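Local coordinates for putative NAD dependent dehydrogenase (Micromonospora echinospora, PDB 6NOR), which binds NAD and probably acts as an oxidoreductase in the biosynthesis of gentamicin, at residues Gly136-His141 against Arg328-Thr333; Arg171-Thr176 against Gln260-Val265; Leu276-Gly281 against Trp300-Trp305. One frame throughout, in Å; residues are numbered along the deposited sequence.

Following the chain from its N terminus, the last strand of the NAD-binding sheet, 139-141, opens contact 1, which closes only at 328-333, in the loop before helix 334-353. Both other contacts nest inside this long loop, one after the other. Contact 2 joins strand 167-175 to strand 260-267 within the large C-terminal sheet. Contact 3 then closes a much shorter loop, bringing the loop 276-281 against 300-305 around the excursion of strand 282-286. Contacts 2 and 3 touch, with a probable hydrogen bond of 3.0 Å between L261 O and L276 N. Contact 1 lies across the chain's centre from them, its centre about 26 Å from that of contact 2.

Contact 1 of 3, residues Gly136-His141 against Arg328-Thr333; sequences GVVLAH and RPMTHT
M330 lays its sulfur end against A140 and V138, and this is the apolar half of the contact. Its terminal methyl CE stands 3.8 Å from A140 CB, and SD is 4.0 Å from the same A140 CB. The sulfur also meets V138 CG1, at 4.2 Å, so one thioether spans two residues whose side chains lie on the same side of the extended 138-140 backbone. The torsions explain the reach: CG is anti to the carbonyl carbon (chi1 -78°), and a bend at chi3 (82°) turns CE toward A140 CB.

The polar half lies one residue further on. H141 presents the edge of its imidazole to the other segment, and CE1 comes within 3.5 Å of T333 O, which sits near the ring plane. Beside this ring a water joins the two backbones: it accepts from H141 N at 2.7 Å and donates to H332 O at 3.1 Å. No direct hydrogen bond crosses the contact, so this water is the polar link between the segments.

A second shell sets these groups in place. H141 NE2 is hydrogen-bonded to E204, which probably restrains the rotation of the ring; H332 ND1 pairs with K212 while its ring meets Y147 and W208 edge-to-face. V320 of helix 313-326 touches both A140 and M330, and backbone bonds from A140 to V112 and V114 join it to the neighbouring strand.

T333 occupies the N-cap of helix 334-353, so the contact sets the start of that helix beside strand 139-141. This strand is the outermost, within the chain, of six parallel strands in order 3-2-1-4-5-6, the sheet of a Rossmann fold.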
# COMPACT_ATOMS: atom_id res chain seq x y z
N GLY A 136 9.52 -47.86 8.55
CA GLY A 136 9.05 -47.17 9.75
C GLY A 136 9.74 -45.85 10.07
O GLY A 136 9.91 -45.54 11.25
N VAL A 137 10.14 -45.08 9.05
CA VAL A 137 10.78 -43.78 9.27
C VAL A 137 9.97 -42.63 8.70
O VAL A 137 9.07 -42.83 7.89
CB VAL A 137 12.20 -43.71 8.66
CG1 VAL A 137 13.12 -44.70 9.35
CG2 VAL A 137 12.15 -43.96 7.17
N VAL A 138 10.30 -41.43 9.13
CA VAL A 138 9.64 -40.24 8.60
C VAL A 138 10.31 -39.83 7.30
O VAL A 138 11.54 -39.75 7.21
CB VAL A 138 9.69 -39.06 9.59
CG1 VAL A 138 9.11 -37.79 8.94
CG2 VAL A 138 8.95 -39.41 10.88
N LEU A 139 9.47 -39.63 6.28
CA LEU A 139 9.83 -38.95 5.05
C LEU A 139 9.11 -37.60 5.04
O LEU A 139 7.89 -37.54 5.13
CB LEU A 139 9.45 -39.77 3.82
CG LEU A 139 9.55 -39.08 2.44
CD1 LEU A 139 10.96 -38.63 2.13
CD2 LEU A 139 9.05 -40.00 1.33
N ALA A 140 9.87 -36.53 4.93
CA ALA A 140 9.29 -35.21 4.99
C ALA A 140 9.85 -34.43 3.83
O ALA A 140 10.95 -34.74 3.38
CB ALA A 140 9.61 -34.53 6.32
N HIS A 141 9.12 -33.44 3.34
CA HIS A 141 9.60 -32.68 2.18
C HIS A 141 9.60 -31.18 2.46
O HIS A 141 8.80 -30.69 3.25
CB HIS A 141 8.77 -32.98 0.94
CG HIS A 141 7.35 -32.50 1.03
ND1 HIS A 141 6.36 -33.22 1.65
CD2 HIS A 141 6.77 -31.36 0.57
CE1 HIS A 141 5.22 -32.54 1.58
NE2 HIS A 141 5.45 -31.41 0.94
N ARG A 328 4.81 -37.06 16.66
CA ARG A 328 3.73 -36.12 16.35
C ARG A 328 3.44 -36.06 14.83
O ARG A 328 4.27 -35.57 14.07
CB ARG A 328 4.10 -34.73 16.87
CG ARG A 328 3.01 -33.72 16.69
CD ARG A 328 3.59 -32.32 16.61
NE ARG A 328 2.67 -31.39 15.97
CZ ARG A 328 3.00 -30.18 15.54
NH1 ARG A 328 4.25 -29.76 15.68
NH2 ARG A 328 2.09 -29.41 14.97
N PRO A 329 2.27 -36.56 14.40
CA PRO A 329 1.98 -36.72 12.97
C PRO A 329 2.00 -35.39 12.23
O PRO A 329 1.55 -34.39 12.77
CB PRO A 329 0.59 -37.34 12.96
CG PRO A 329 -0.03 -36.88 14.24
CD PRO A 329 1.10 -36.84 15.24
N MET A 330 2.56 -35.37 11.03
CA MET A 330 2.72 -34.10 10.35
C MET A 330 1.46 -33.65 9.62
O MET A 330 0.64 -34.45 9.19
CB MET A 330 3.90 -34.17 9.38
CG MET A 330 5.24 -34.04 10.07
SD MET A 330 6.60 -34.40 8.99
CE MET A 330 6.74 -32.85 8.16
N THR A 331 1.32 -32.34 9.52
CA THR A 331 0.25 -31.72 8.77
C THR A 331 0.38 -32.00 7.28
O THR A 331 -0.59 -32.32 6.60
CB THR A 331 0.26 -30.22 8.99
OG1 THR A 331 0.17 -29.95 10.40
CG2 THR A 331 -0.88 -29.54 8.22
N HIS A 332 1.60 -31.89 6.79
CA HIS A 332 1.89 -32.10 5.39
C HIS A 332 2.71 -33.37 5.17
O HIS A 332 3.80 -33.53 5.71
CB HIS A 332 2.59 -30.86 4.84
CG HIS A 332 1.85 -29.59 5.16
ND1 HIS A 332 0.74 -29.18 4.45
CD2 HIS A 332 2.04 -28.66 6.13
CE1 HIS A 332 0.28 -28.06 4.96
NE2 HIS A 332 1.05 -27.72 5.98
N THR A 333 2.15 -34.28 4.39
CA THR A 333 2.64 -35.65 4.31
C THR A 333 3.12 -35.99 2.92
O THR A 333 2.95 -35.19 2.00
CB THR A 333 1.53 -36.63 4.69
OG1 THR A 333 0.48 -36.54 3.72
CG2 THR A 333 0.97 -36.29 6.07
O HOH W 1 6.62 -33.30 4.43

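Contact 2 of 3, residues Arg171-Thr176 against Gln260-Val265; sequences RVAFRT and QLTVEV
F174 and L261 form the tight side of this antiparallel pair, neighbouring strands of the mixed sheet in the GFO/IDH/MocA C-terminal domain. L261 CD1 sits over one face of the phenyl ring, 4.1 Å from the F174 ring centroid and 28° off the normal, a CH-pi contact. F174 holds CG anti to its own amide nitrogen (chi1 -168°), which keeps the ring beside its non-hydrogen-bonded neighbour; its side chain is about 7 Å from the bound NAD. The same CD1 of L261 reaches V172 CG1 at 4.0 Å, and V172 CG2 faces V263 CG2 at 4.3 Å. Helix 199-209 packs on both valines. Trimming F174 to an alanine here would remove the face on which the leucine methyl rests, and is likely to open a gap beside L261 and leave its CD1 freer to turn.

Between the two faces, six backbone hydrogen bonds join R171 to E264, A173 to T262 and R175 to Q260 in reciprocal pairs.

The face bearing these six residues is more polar and less closely interlocked. A water donates to R171 O at 3.0 Å and lies 2.7 Å from T262 OG1. R175 NH1 donates a hydrogen bond of 3.2 Å to Q260 OE1 at the guanidinium edge, the amide plane turned 80° from the guanidinium. R171 NH1 and E264 OE2 stay 4.8 Å apart, too far for a salt bridge.

The apolar face is thus fitted to the protein's own core, whereas E264–R175 salt bridges on the other link this sheet to the second subunit, while D250 holds both arginines within the chain.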
# COMPACT_ATOMS: atom_id res chain seq x y z
N ARG A 171 -5.05 -17.89 -6.53
CA ARG A 171 -3.94 -17.48 -7.35
C ARG A 171 -2.68 -17.36 -6.51
O ARG A 171 -2.69 -16.74 -5.47
CB ARG A 171 -4.24 -16.16 -8.04
CG ARG A 171 -3.02 -15.53 -8.68
CD ARG A 171 -3.36 -14.65 -9.88
NE ARG A 171 -2.17 -14.40 -10.70
CZ ARG A 171 -1.30 -13.43 -10.45
NH1 ARG A 171 -1.49 -12.61 -9.41
NH2 ARG A 171 -0.26 -13.26 -11.24
N VAL A 172 -1.60 -17.96 -6.97
CA VAL A 172 -0.31 -17.81 -6.36
C VAL A 172 0.69 -17.32 -7.39
O VAL A 172 0.86 -17.93 -8.42
CB VAL A 172 0.23 -19.11 -5.76
CG1 VAL A 172 1.53 -18.83 -5.08
CG2 VAL A 172 -0.76 -19.70 -4.78
N ALA A 173 1.33 -16.20 -7.09
CA ALA A 173 2.35 -15.65 -7.95
C ALA A 173 3.70 -15.72 -7.27
O ALA A 173 3.83 -15.35 -6.11
CB ALA A 173 2.01 -14.20 -8.33
N PHE A 174 4.69 -16.23 -7.97
CA PHE A 174 5.99 -16.38 -7.34
C PHE A 174 7.09 -16.00 -8.33
O PHE A 174 7.29 -16.64 -9.35
CB PHE A 174 6.14 -17.80 -6.75
CG PHE A 174 7.33 -17.98 -5.82
CD1 PHE A 174 8.20 -16.95 -5.55
CD2 PHE A 174 7.44 -19.12 -5.06
CE1 PHE A 174 9.24 -17.10 -4.68
CE2 PHE A 174 8.48 -19.28 -4.16
CZ PHE A 174 9.39 -18.26 -3.98
N ARG A 175 7.77 -14.90 -8.02
CA ARG A 175 8.71 -14.30 -8.95
C ARG A 175 10.04 -13.94 -8.34
O ARG A 175 10.10 -13.37 -7.25
CB ARG A 175 8.10 -13.07 -9.58
CG ARG A 175 6.95 -13.40 -10.50
CD ARG A 175 6.10 -12.20 -10.72
NE ARG A 175 4.94 -12.48 -11.54
CZ ARG A 175 3.84 -11.76 -11.49
NH1 ARG A 175 3.78 -10.73 -10.66
NH2 ARG A 175 2.81 -12.05 -12.27
N THR A 176 11.09 -14.29 -9.06
CA THR A 176 12.45 -14.02 -8.67
C THR A 176 13.24 -13.58 -9.88
O THR A 176 12.75 -13.63 -11.00
CB THR A 176 13.16 -15.26 -8.08
OG1 THR A 176 13.60 -16.10 -9.17
CG2 THR A 176 12.25 -16.06 -7.18
N GLN A 260 9.00 -11.82 -5.22
CA GLN A 260 7.59 -11.58 -4.95
C GLN A 260 6.90 -12.91 -4.65
O GLN A 260 7.05 -13.87 -5.40
CB GLN A 260 6.86 -10.91 -6.13
CG GLN A 260 7.42 -9.63 -6.70
CD GLN A 260 6.61 -9.15 -7.91
OE1 GLN A 260 5.54 -9.66 -8.18
NE2 GLN A 260 7.13 -8.17 -8.63
N LEU A 261 6.11 -12.96 -3.59
CA LEU A 261 5.30 -14.15 -3.35
C LEU A 261 3.95 -13.75 -2.76
O LEU A 261 3.88 -13.24 -1.65
CB LEU A 261 6.04 -15.16 -2.44
CG LEU A 261 5.31 -16.45 -2.08
CD1 LEU A 261 4.67 -17.13 -3.29
CD2 LEU A 261 6.19 -17.46 -1.29
N THR A 262 2.89 -13.99 -3.51
CA THR A 262 1.54 -13.64 -3.06
C THR A 262 0.51 -14.77 -3.25
O THR A 262 0.61 -15.61 -4.15
CB THR A 262 1.01 -12.39 -3.80
OG1 THR A 262 0.83 -12.70 -5.18
CG2 THR A 262 1.96 -11.17 -3.68
N VAL A 263 -0.49 -14.75 -2.39
CA VAL A 263 -1.56 -15.71 -2.40
C VAL A 263 -2.89 -14.97 -2.38
O VAL A 263 -3.07 -14.04 -1.60
CB VAL A 263 -1.50 -16.66 -1.20
CG1 VAL A 263 -2.65 -17.63 -1.26
CG2 VAL A 263 -0.17 -17.41 -1.18
N GLU A 264 -3.81 -15.40 -3.22
CA GLU A 264 -5.12 -14.78 -3.33
C GLU A 264 -6.19 -15.85 -3.42
O GLU A 264 -6.09 -16.76 -4.23
CB GLU A 264 -5.15 -13.87 -4.55
CG GLU A 264 -6.38 -13.04 -4.77
CD GLU A 264 -6.28 -12.25 -6.08
OE1 GLU A 264 -6.84 -11.13 -6.16
OE2 GLU A 264 -5.63 -12.74 -7.04
N VAL A 265 -7.18 -15.77 -2.55
CA VAL A 265 -8.33 -16.65 -2.61
C VAL A 265 -9.60 -15.83 -2.71
O VAL A 265 -9.82 -14.92 -1.91
CB VAL A 265 -8.40 -17.55 -1.37
CG1 VAL A 265 -9.66 -18.42 -1.41
CG2 VAL A 265 -7.15 -18.43 -1.27
O HOH W 2 -1.51 -13.97 -5.69

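Contact 3 of 3, residues Leu276-Gly281 against Trp300-Trp305; sequences LWQGMG and WLRPEW
M280 crosses the indole of W305 at a slant, CB and CG at NE1 and SD over the five-membered ring. Its CB starts 3.6 Å from W305 NE1, at the pyrrole side of the indole. CG comes closer, 3.3 Å from the same W305 NE1 and within packing range of CD1. SD then passes over the ring: it lies 4.3 Å from the centroid of the five-membered ring of W305 and 25° off the normal, a Met-aromatic contact. From there the sulfur accepts a weak hydrogen bond from W305 N at 3.5 Å and also packs on the CA and CB of E304. The tip, CE, ends 3.9 Å from W305 O. Beyond CG the chain is extended (chi2 171°), which carries the sulfur from the nitrogen corner of the indole to the backbone of the tryptophan.

The main chain of M280 adds a shorter hydrogen bond. W305 NE1 donates to M280 O over 2.9 Å, the oxygen near the indole plane and the donor on a carbonyl lone pair. The indole is therefore held twice, by its edge through NE1 and over its face by sulfur.

Two lighter touches flank this centre. The edge of W277 meets E304 through CZ3 and CB, 4.1 Å apart, and Q278 CG lies over one face of the R302 guanidinium, 3.8 Å from R302 NH2. That guanidinium pairs with E283 of the fourth subunit, while R153 NE of the third subunit hydrogen-bonds to E304 O.

The loop and the returning chain are thus joined mainly by one indole N-H and one thioether, while the R302 guanidinium and the E304 carbonyl turn to neighbouring subunits, consistent with a region built into the tetramer.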
# COMPACT_ATOMS: atom_id res chain seq x y z
N LEU A 276 4.05 -11.95 1.05
CA LEU A 276 5.19 -12.27 1.91
C LEU A 276 6.26 -11.19 1.91
O LEU A 276 6.52 -10.58 2.94
CB LEU A 276 5.81 -13.60 1.48
CG LEU A 276 6.91 -14.14 2.39
CD1 LEU A 276 6.38 -14.31 3.80
CD2 LEU A 276 7.47 -15.45 1.86
N TRP A 277 6.88 -10.96 0.76
CA TRP A 277 8.02 -10.05 0.66
C TRP A 277 7.65 -8.57 0.56
O TRP A 277 8.42 -7.73 1.02
CB TRP A 277 8.88 -10.44 -0.54
CG TRP A 277 9.35 -11.85 -0.43
CD1 TRP A 277 8.99 -12.91 -1.21
CD2 TRP A 277 10.23 -12.37 0.56
NE1 TRP A 277 9.59 -14.06 -0.77
CE2 TRP A 277 10.36 -13.75 0.32
CE3 TRP A 277 10.92 -11.79 1.63
CZ2 TRP A 277 11.18 -14.56 1.11
CZ3 TRP A 277 11.73 -12.61 2.41
CH2 TRP A 277 11.85 -13.98 2.14
N GLN A 278 6.49 -8.24 -0.01
CA GLN A 278 6.04 -6.84 -0.09
C GLN A 278 5.02 -6.53 1.00
O GLN A 278 4.42 -5.47 0.99
CB GLN A 278 5.43 -6.51 -1.47
CG GLN A 278 6.43 -6.44 -2.61
CD GLN A 278 7.00 -7.80 -3.00
OE1 GLN A 278 6.26 -8.73 -3.33
NE2 GLN A 278 8.31 -7.92 -2.94
N GLY A 279 4.82 -7.45 1.94
CA GLY A 279 3.89 -7.20 3.03
C GLY A 279 4.54 -7.25 4.39
O GLY A 279 3.92 -7.62 5.38
N MET A 280 5.80 -6.84 4.47
CA MET A 280 6.48 -6.91 5.74
C MET A 280 6.39 -5.63 6.55
O MET A 280 6.78 -5.62 7.71
CB MET A 280 7.93 -7.32 5.52
CG MET A 280 8.08 -8.75 5.94
SD MET A 280 9.57 -9.61 5.60
CE MET A 280 8.96 -11.27 5.55
N GLY A 281 5.84 -4.58 5.96
CA GLY A 281 5.51 -3.36 6.69
C GLY A 281 6.70 -2.47 7.01
O GLY A 281 6.59 -1.59 7.85
N TRP A 300 14.28 3.35 -3.22
CA TRP A 300 13.19 2.87 -2.40
C TRP A 300 13.25 1.35 -2.22
O TRP A 300 13.30 0.61 -3.20
CB TRP A 300 11.84 3.28 -3.00
CG TRP A 300 11.51 4.71 -2.69
CD1 TRP A 300 11.71 5.79 -3.49
CD2 TRP A 300 10.98 5.22 -1.46
NE1 TRP A 300 11.31 6.94 -2.86
CE2 TRP A 300 10.86 6.62 -1.61
CE3 TRP A 300 10.58 4.63 -0.26
CZ2 TRP A 300 10.37 7.44 -0.59
CZ3 TRP A 300 10.08 5.45 0.74
CH2 TRP A 300 9.98 6.84 0.57
N LEU A 301 13.28 0.91 -0.97
CA LEU A 301 13.33 -0.52 -0.65
C LEU A 301 12.16 -0.92 0.21
O LEU A 301 11.55 -0.08 0.88
CB LEU A 301 14.62 -0.85 0.09
CG LEU A 301 15.83 -0.08 -0.38
CD1 LEU A 301 16.94 -0.19 0.63
CD2 LEU A 301 16.24 -0.66 -1.72
N ARG A 302 11.84 -2.21 0.19
CA ARG A 302 10.97 -2.80 1.19
C ARG A 302 11.70 -3.94 1.90
O ARG A 302 11.48 -5.09 1.59
CB ARG A 302 9.67 -3.30 0.57
CG ARG A 302 8.73 -2.23 0.08
CD ARG A 302 7.47 -2.85 -0.51
NE ARG A 302 7.18 -2.36 -1.86
CZ ARG A 302 7.85 -2.70 -2.96
NH1 ARG A 302 7.49 -2.21 -4.13
NH2 ARG A 302 8.89 -3.54 -2.88
N PRO A 303 12.59 -3.60 2.85
CA PRO A 303 13.48 -4.58 3.50
C PRO A 303 12.75 -5.69 4.23
O PRO A 303 11.70 -5.46 4.81
CB PRO A 303 14.27 -3.73 4.50
CG PRO A 303 14.09 -2.31 4.03
CD PRO A 303 12.72 -2.27 3.46
N GLU A 304 13.32 -6.89 4.21
CA GLU A 304 12.75 -7.99 4.95
C GLU A 304 13.20 -7.90 6.39
O GLU A 304 14.23 -7.29 6.70
CB GLU A 304 13.16 -9.33 4.34
CG GLU A 304 14.66 -9.49 4.07
CD GLU A 304 15.50 -9.79 5.33
OE1 GLU A 304 14.94 -10.30 6.33
OE2 GLU A 304 16.72 -9.52 5.31
N TRP A 305 12.41 -8.51 7.27
CA TRP A 305 12.87 -8.84 8.63
C TRP A 305 12.60 -10.32 8.85
O TRP A 305 11.66 -10.86 8.30
CB TRP A 305 12.16 -7.97 9.69
CG TRP A 305 10.67 -8.01 9.62
CD1 TRP A 305 9.87 -7.27 8.79
CD2 TRP A 305 9.78 -8.79 10.43
NE1 TRP A 305 8.54 -7.57 9.01
CE2 TRP A 305 8.47 -8.51 10.01
CE3 TRP A 305 9.97 -9.72 11.45
CZ2 TRP A 305 7.35 -9.11 10.58
CZ3 TRP A 305 8.87 -10.34 12.02
CH2 TRP A 305 7.58 -10.03 11.58